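Local coordinates for protein quinoline 2-oxidoreductase large subunit (Pseudomonas putida, PDB 1T3Q) that probably serves as the molybdenum-bearing catalytic subunit of quinoline 2-oxidoreductase, holding a dioxosulfidomolybdenum ion and a pterin cytosine dinucleotide for the hydroxylation of quinoline, at residues Ala81-Gly86 with Val268-Arg273; Glu566-Leu571 with Ile583-Gly588; Val646-Ser651 with Asn758-His763. All coordinates share one frame; numbering follows the deposited sequence.

Interaction 1 of 3, residues Ala81-Gly86 with Val268-Arg273; sequences AELSQG and VCLLSR
A loop of the a/b hammerhead region docks here on helix 263-275 of the molybdopterin-binding region, with Leu83 meeting Leu270 and Arg273 one helical turn apart. The CB methylene of Leu83 faces both methyls of Leu270, lying 4.0 Å from CD2 and 4.1 Å from CD1 of Leu270. Further along the same side chain, Leu83 CD2 reaches the arginine obliquely, 4.1 Å from Arg273 NH1, as the two side chains run antiparallel alongside one another. The arginine starts with CG anti to the backbone N (chi1 -177°), and a bend at chi3 brings its guanidinium back alongside the loop. Trp75 of strand 71-76 touches both Leu83 and Leu270, so the apolar part of the contact continues into the large mixed sheet.

Beside the leucines the loop fixes its own turn: Ser84 OG accepts from Gly86 N in an ST turn and also bonds to Phe236 O, outside the contact. No direct hydrogen bond joins the segments; instead a water lies in the guanidinium plane at its edge, accepting from Arg273 NH1 at 2.8 Å and lying 2.7 Å from Leu83 O.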
# COMPACT_ATOMS: atom_id res chain seq x y z
N ALA B 81 -11.86 -13.36 25.52
CA ALA B 81 -12.71 -12.65 26.48
C ALA B 81 -11.95 -11.57 27.24
O ALA B 81 -12.54 -10.58 27.68
CB ALA B 81 -13.32 -13.65 27.46
N GLU B 82 -10.64 -11.75 27.39
CA GLU B 82 -9.82 -10.77 28.11
C GLU B 82 -9.58 -9.52 27.27
O GLU B 82 -9.27 -8.46 27.81
CB GLU B 82 -8.46 -11.38 28.48
CG GLU B 82 -8.54 -12.67 29.27
CD GLU B 82 -7.18 -13.09 29.83
OE1 GLU B 82 -7.07 -14.22 30.34
OE2 GLU B 82 -6.24 -12.27 29.76
N LEU B 83 -9.74 -9.65 25.96
CA LEU B 83 -9.51 -8.53 25.05
C LEU B 83 -10.79 -7.86 24.57
O LEU B 83 -10.80 -6.67 24.27
CB LEU B 83 -8.69 -9.02 23.85
CG LEU B 83 -7.37 -9.69 24.23
CD1 LEU B 83 -6.72 -10.31 23.00
CD2 LEU B 83 -6.44 -8.67 24.88
N SER B 84 -11.87 -8.63 24.50
CA SER B 84 -13.15 -8.09 24.05
C SER B 84 -14.29 -9.00 24.46
O SER B 84 -14.20 -10.22 24.35
CB SER B 84 -13.14 -7.94 22.53
OG SER B 84 -14.43 -7.61 22.05
N GLN B 85 -15.38 -8.39 24.93
CA GLN B 85 -16.54 -9.17 25.35
C GLN B 85 -17.35 -9.59 24.12
O GLN B 85 -18.23 -10.45 24.20
CB GLN B 85 -17.42 -8.35 26.31
CG GLN B 85 -18.35 -7.36 25.62
CD GLN B 85 -19.24 -6.61 26.61
OE1 GLN B 85 -19.71 -7.18 27.60
NE2 GLN B 85 -19.49 -5.34 26.32
N GLY B 86 -17.05 -8.97 22.98
CA GLY B 86 -17.75 -9.34 21.76
C GLY B 86 -18.61 -8.27 21.11
O GLY B 86 -18.53 -7.09 21.44
N VAL B 268 -8.93 -10.77 13.73
CA VAL B 268 -7.65 -10.53 13.07
C VAL B 268 -6.94 -9.30 13.62
O VAL B 268 -5.72 -9.28 13.70
CB VAL B 268 -7.80 -10.41 11.53
CG1 VAL B 268 -8.20 -11.77 10.95
CG2 VAL B 268 -8.83 -9.35 11.17
N CYS B 269 -7.71 -8.29 14.03
CA CYS B 269 -7.10 -7.09 14.59
C CYS B 269 -6.45 -7.43 15.92
O CYS B 269 -5.32 -7.02 16.20
CB CYS B 269 -8.16 -6.00 14.81
SG CYS B 269 -8.87 -5.36 13.27
N LEU B 270 -7.16 -8.20 16.74
CA LEU B 270 -6.65 -8.60 18.04
C LEU B 270 -5.42 -9.48 17.87
O LEU B 270 -4.43 -9.33 18.58
CB LEU B 270 -7.73 -9.36 18.83
CG LEU B 270 -8.94 -8.54 19.27
CD1 LEU B 270 -9.96 -9.44 19.94
CD2 LEU B 270 -8.51 -7.43 20.22
N LEU B 271 -5.48 -10.40 16.92
CA LEU B 271 -4.38 -11.31 16.65
C LEU B 271 -3.14 -10.60 16.12
O LEU B 271 -2.02 -10.88 16.56
CB LEU B 271 -4.83 -12.40 15.67
CG LEU B 271 -5.83 -13.41 16.24
CD1 LEU B 271 -6.47 -14.21 15.11
CD2 LEU B 271 -5.11 -14.34 17.23
N SER B 272 -3.34 -9.67 15.19
CA SER B 272 -2.20 -8.95 14.64
C SER B 272 -1.55 -8.09 15.72
O SER B 272 -0.33 -7.98 15.77
CB SER B 272 -2.63 -8.06 13.47
OG SER B 272 -1.51 -7.34 12.99
N ARG B 273 -2.36 -7.49 16.58
CA ARG B 273 -1.79 -6.66 17.64
C ARG B 273 -0.98 -7.56 18.58
O ARG B 273 0.11 -7.20 19.00
CB ARG B 273 -2.89 -5.95 18.43
CG ARG B 273 -2.35 -5.01 19.51
CD ARG B 273 -3.46 -4.23 20.21
NE ARG B 273 -4.40 -5.12 20.88
CZ ARG B 273 -5.44 -4.71 21.61
NH1 ARG B 273 -6.24 -5.60 22.18
NH2 ARG B 273 -5.66 -3.41 21.77
O HOH W 1 -8.69 -5.19 23.42

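Interaction 2 of 3, residues Glu566-Leu571 with Ile583-Gly588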
# COMPACT_ATOMS: atom_id res chain seq x y z
N GLU B 566 -20.03 26.53 -6.26
CA GLU B 566 -20.40 27.90 -5.94
C GLU B 566 -19.19 28.82 -5.90
O GLU B 566 -19.26 29.96 -6.35
CB GLU B 566 -21.15 27.96 -4.60
CG GLU B 566 -22.57 27.43 -4.69
CD GLU B 566 -23.42 28.25 -5.65
OE1 GLU B 566 -24.38 27.70 -6.23
OE2 GLU B 566 -23.13 29.46 -5.81
N ARG B 567 -18.07 28.33 -5.38
CA ARG B 567 -16.87 29.15 -5.31
C ARG B 567 -16.33 29.43 -6.71
O ARG B 567 -15.78 30.49 -6.97
CB ARG B 567 -15.83 28.48 -4.42
CG ARG B 567 -16.26 28.50 -2.96
CD ARG B 567 -15.42 27.62 -2.04
NE ARG B 567 -16.01 27.58 -0.71
CZ ARG B 567 -15.68 26.69 0.23
NH1 ARG B 567 -16.27 26.73 1.41
NH2 ARG B 567 -14.76 25.77 -0.02
N VAL B 568 -16.52 28.47 -7.62
CA VAL B 568 -16.08 28.65 -8.99
C VAL B 568 -17.00 29.69 -9.66
O VAL B 568 -16.54 30.55 -10.41
CB VAL B 568 -16.13 27.31 -9.79
CG1 VAL B 568 -15.96 27.56 -11.28
CG2 VAL B 568 -15.02 26.37 -9.30
N LYS B 569 -18.29 29.63 -9.35
CA LYS B 569 -19.25 30.58 -9.91
C LYS B 569 -18.97 32.00 -9.42
O LYS B 569 -19.09 32.96 -10.17
CB LYS B 569 -20.68 30.16 -9.54
CG LYS B 569 -21.15 28.89 -10.24
CD LYS B 569 -22.36 28.25 -9.55
CE LYS B 569 -23.58 29.15 -9.57
NZ LYS B 569 -24.76 28.52 -8.90
N GLN B 570 -18.59 32.12 -8.15
CA GLN B 570 -18.28 33.42 -7.56
C GLN B 570 -17.07 34.05 -8.23
O GLN B 570 -17.06 35.25 -8.50
CB GLN B 570 -17.99 33.27 -6.07
CG GLN B 570 -19.17 32.74 -5.28
CD GLN B 570 -18.83 32.48 -3.83
OE1 GLN B 570 -19.64 31.94 -3.09
NE2 GLN B 570 -17.63 32.86 -3.43
N LEU B 571 -16.04 33.25 -8.49
CA LEU B 571 -14.84 33.76 -9.13
C LEU B 571 -15.14 34.12 -10.58
O LEU B 571 -14.70 35.15 -11.09
CB LEU B 571 -13.72 32.72 -9.07
CG LEU B 571 -12.41 33.12 -9.74
CD1 LEU B 571 -11.90 34.41 -9.12
CD2 LEU B 571 -11.38 32.01 -9.57
N ILE B 583 -24.36 32.23 -12.96
CA ILE B 583 -23.31 31.50 -13.65
C ILE B 583 -23.62 30.01 -13.70
O ILE B 583 -24.12 29.44 -12.73
CB ILE B 583 -21.95 31.67 -12.92
CG1 ILE B 583 -21.55 33.15 -12.87
CG2 ILE B 583 -20.87 30.84 -13.62
CD1 ILE B 583 -21.30 33.78 -14.23
N VAL B 584 -23.36 29.38 -14.84
CA VAL B 584 -23.57 27.94 -14.98
C VAL B 584 -22.29 27.32 -15.54
O VAL B 584 -21.45 28.02 -16.09
CB VAL B 584 -24.74 27.59 -15.94
CG1 VAL B 584 -26.05 28.16 -15.41
CG2 VAL B 584 -24.45 28.12 -17.34
N ILE B 585 -22.15 26.01 -15.37
CA ILE B 585 -20.99 25.30 -15.90
C ILE B 585 -21.57 24.17 -16.74
O ILE B 585 -22.31 23.33 -16.24
CB ILE B 585 -20.11 24.70 -14.79
CG1 ILE B 585 -19.72 25.78 -13.78
CG2 ILE B 585 -18.85 24.10 -15.41
CD1 ILE B 585 -18.79 25.29 -12.67
N GLU B 586 -21.24 24.17 -18.03
CA GLU B 586 -21.75 23.16 -18.94
C GLU B 586 -20.70 22.84 -19.99
O GLU B 586 -20.09 23.74 -20.56
CB GLU B 586 -23.01 23.66 -19.65
CG GLU B 586 -24.21 23.90 -18.75
CD GLU B 586 -25.37 24.53 -19.51
OE1 GLU B 586 -25.55 24.18 -20.70
OE2 GLU B 586 -26.11 25.36 -18.92
N ASP B 587 -20.51 21.55 -20.27
CA ASP B 587 -19.54 21.13 -21.27
C ASP B 587 -18.19 21.77 -21.02
O ASP B 587 -17.51 22.17 -21.97
CB ASP B 587 -20.03 21.52 -22.67
CG ASP B 587 -21.40 20.96 -22.99
OD1 ASP B 587 -22.09 21.54 -23.86
OD2 ASP B 587 -21.79 19.93 -22.38
N GLY B 588 -17.80 21.89 -19.75
CA GLY B 588 -16.52 22.48 -19.41
C GLY B 588 -16.40 23.98 -19.62
O GLY B 588 -15.31 24.54 -19.54
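Helix 549-576 and strand 583-586 come within 5.6 Å of each other between the CA atoms of Lys569 and Ile583, close enough for the lysine side chain to lie against strand backbone. The link between them is short, so this is a helix packing its side chains on a short strand that follows it in sequence, and no hydrogen bond passes directly between the two segments.

Lys569 and Ile583 lie side by side, their side chains heading opposite ways. The lysine CG sits 3.9 Å from Ile583 CG2, while Ile583 CG1 lies 3.7 Å from Lys569 O before CD1 leads away from the helix. Beyond CG the lysine chain runs over the strand carbonyl, and CE comes to 3.2 Å from Ile583 O. A bend at chi3 (63°) directs the ammonium back along the helix, where NZ forms a salt bridge of 2.8 Å with Glu566 OE1, one turn earlier. The ammonium meets that oxygen on its syn side, 35° out of the carboxylate plane. A leucine in place of Lys569 lacks the ammonium and the outer methylenes, which would probably leave the Glu566 carboxylate without its charged partner and free to turn, and uncover Ile583 O.

A second, purely apolar touch flanks the first: Val568 CG1 meets Ile585 CD1 at 3.9 Å, the valine and isoleucine lying crosswise. Ile585 extends its CG1 branch to CD1 in a straight run (chi2 -178°), which carries the methyl across to the valine.

Strand 583-586 lies at the edge, within this chain, of a small three-stranded antiparallel sheet, and Ile583 and Ile585 also touch Val590 of the adjoining strand 589-592. Helix 602-611 packs against both partners of the apolar touch, Val605 on Val568 and Phe602 on Ile585.

Interaction 3 of 3, residues Val646-Ser651 with Asn758-His763; sequences VEIDAS and NDALAH
Apolar contacts carry this pairing, and they centre largely on the methyl Ile648 CD1. This atom lies 4.0 Å from Ala760 CB and 4.1 Å from Leu761 CD2, so the end of the isoleucine is met by two consecutive helix residues. The leucine side chain stands nearly perpendicular to that of the isoleucine. It leaves its backbone at a slant, but with CG anti to the carbonyl carbon (chi1 -55°) its end swings in to meet the strand. Val646, two residues back on the strand, adds a looser touch from CG2 to Ala760 CB at 4.4 Å.

In the fold this is helix-on-sheet packing: helix 744-761 rests on strand 636-649, an inner strand of a four-stranded mixed sheet. The neighbouring strand 454-467 shares the interface, with Tyr455 touching both Ile648 and Leu761.

Polar interactions lie round the margins. Glu647, whose CB points away from the helix, forms a salt bridge with Arg656, and Asp649 forms one with Lys454. Where the strand gives way to loop, Asp649 OD2 accepts a hydrogen bond from Thr652 N and a weak one, 3.1 Å long, from Ser651 N.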
# COMPACT_ATOMS: atom_id res chain seq x y z
N VAL B 646 -43.86 -20.05 -15.53
CA VAL B 646 -43.17 -21.28 -15.18
C VAL B 646 -43.87 -22.46 -15.82
O VAL B 646 -45.08 -22.43 -16.05
CB VAL B 646 -43.12 -21.52 -13.65
CG1 VAL B 646 -42.45 -20.35 -12.95
CG2 VAL B 646 -44.52 -21.75 -13.11
N GLU B 647 -43.09 -23.49 -16.13
CA GLU B 647 -43.63 -24.70 -16.72
C GLU B 647 -43.25 -25.86 -15.81
O GLU B 647 -42.08 -26.05 -15.50
CB GLU B 647 -43.04 -24.94 -18.11
CG GLU B 647 -43.40 -26.30 -18.69
CD GLU B 647 -42.63 -26.62 -19.96
OE1 GLU B 647 -42.98 -26.07 -21.02
OE2 GLU B 647 -41.67 -27.41 -19.89
N ILE B 648 -44.25 -26.62 -15.37
CA ILE B 648 -44.03 -27.76 -14.50
C ILE B 648 -44.39 -29.04 -15.24
O ILE B 648 -45.48 -29.15 -15.79
CB ILE B 648 -44.90 -27.66 -13.23
CG1 ILE B 648 -44.56 -26.38 -12.46
CG2 ILE B 648 -44.68 -28.89 -12.36
CD1 ILE B 648 -45.49 -26.12 -11.29
N ASP B 649 -43.48 -30.01 -15.24
CA ASP B 649 -43.73 -31.29 -15.90
C ASP B 649 -44.65 -32.11 -14.99
O ASP B 649 -44.31 -32.37 -13.84
CB ASP B 649 -42.42 -32.05 -16.11
CG ASP B 649 -42.59 -33.29 -16.96
OD1 ASP B 649 -42.66 -33.16 -18.20
OD2 ASP B 649 -42.67 -34.39 -16.39
N ALA B 650 -45.80 -32.53 -15.51
CA ALA B 650 -46.75 -33.31 -14.71
C ALA B 650 -46.24 -34.66 -14.22
O ALA B 650 -46.72 -35.18 -13.22
CB ALA B 650 -48.04 -33.51 -15.50
N SER B 651 -45.26 -35.22 -14.92
CA SER B 651 -44.72 -36.53 -14.53
C SER B 651 -43.46 -36.49 -13.68
O SER B 651 -43.29 -37.33 -12.79
CB SER B 651 -44.46 -37.38 -15.78
OG SER B 651 -45.67 -37.71 -16.43
N ASN B 758 -48.18 -21.44 -8.26
CA ASN B 758 -49.54 -21.59 -7.77
C ASN B 758 -50.57 -21.47 -8.89
O ASN B 758 -51.56 -22.18 -8.90
CB ASN B 758 -49.80 -20.58 -6.66
CG ASN B 758 -49.27 -21.05 -5.32
OD1 ASN B 758 -49.90 -21.87 -4.65
ND2 ASN B 758 -48.10 -20.56 -4.94
N ASP B 759 -50.32 -20.56 -9.83
CA ASP B 759 -51.23 -20.40 -10.95
C ASP B 759 -51.22 -21.68 -11.78
O ASP B 759 -52.25 -22.13 -12.26
CB ASP B 759 -50.81 -19.22 -11.83
CG ASP B 759 -51.82 -18.92 -12.93
OD1 ASP B 759 -52.99 -18.63 -12.58
OD2 ASP B 759 -51.46 -18.99 -14.12
N ALA B 760 -50.03 -22.25 -11.94
CA ALA B 760 -49.86 -23.47 -12.72
C ALA B 760 -50.63 -24.65 -12.14
O ALA B 760 -51.18 -25.47 -12.88
CB ALA B 760 -48.37 -23.82 -12.83
N LEU B 761 -50.66 -24.74 -10.82
CA LEU B 761 -51.33 -25.84 -10.14
C LEU B 761 -52.74 -25.53 -9.65
O LEU B 761 -53.42 -26.39 -9.10
CB LEU B 761 -50.48 -26.30 -8.96
CG LEU B 761 -49.04 -26.69 -9.29
CD1 LEU B 761 -48.27 -26.99 -8.02
CD2 LEU B 761 -49.04 -27.89 -10.22
N ALA B 762 -53.19 -24.29 -9.86
CA ALA B 762 -54.52 -23.88 -9.42
C ALA B 762 -55.64 -24.83 -9.86
O ALA B 762 -56.52 -25.15 -9.07
CB ALA B 762 -54.81 -22.47 -9.91
N HIS B 763 -55.60 -25.28 -11.11
CA HIS B 763 -56.65 -26.16 -11.61
C HIS B 763 -56.75 -27.49 -10.85
O HIS B 763 -57.77 -28.18 -10.94
CB HIS B 763 -56.46 -26.42 -13.11
CG HIS B 763 -55.30 -27.31 -13.44
ND1 HIS B 763 -53.99 -26.92 -13.27
CD2 HIS B 763 -55.26 -28.56 -13.95
CE1 HIS B 763 -53.19 -27.89 -13.66
NE2 HIS B 763 -53.93 -28.90 -14.08

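How the interactions relate
Each of the three contacts seats a helix by aliphatic side chains, without a direct hydrogen bond across the segments, yet their settings differ. Interaction 3 is buried at all four touching residues and wholly apolar; interactions 1 and 2 are partly buried and admit charged side chains, one beside a water lying between the segments, the other through a salt bridge kept within the helix. No helix or strand is shared. Interaction 1 joins the a/b hammerhead and molybdopterin-binding regions; it and interaction 3 bring together segments more than a hundred residues apart, interaction 2 near neighbours in sequence. Their centres are 51 to 62 Å from one another, with interaction 3 across the chain's centre from the other two.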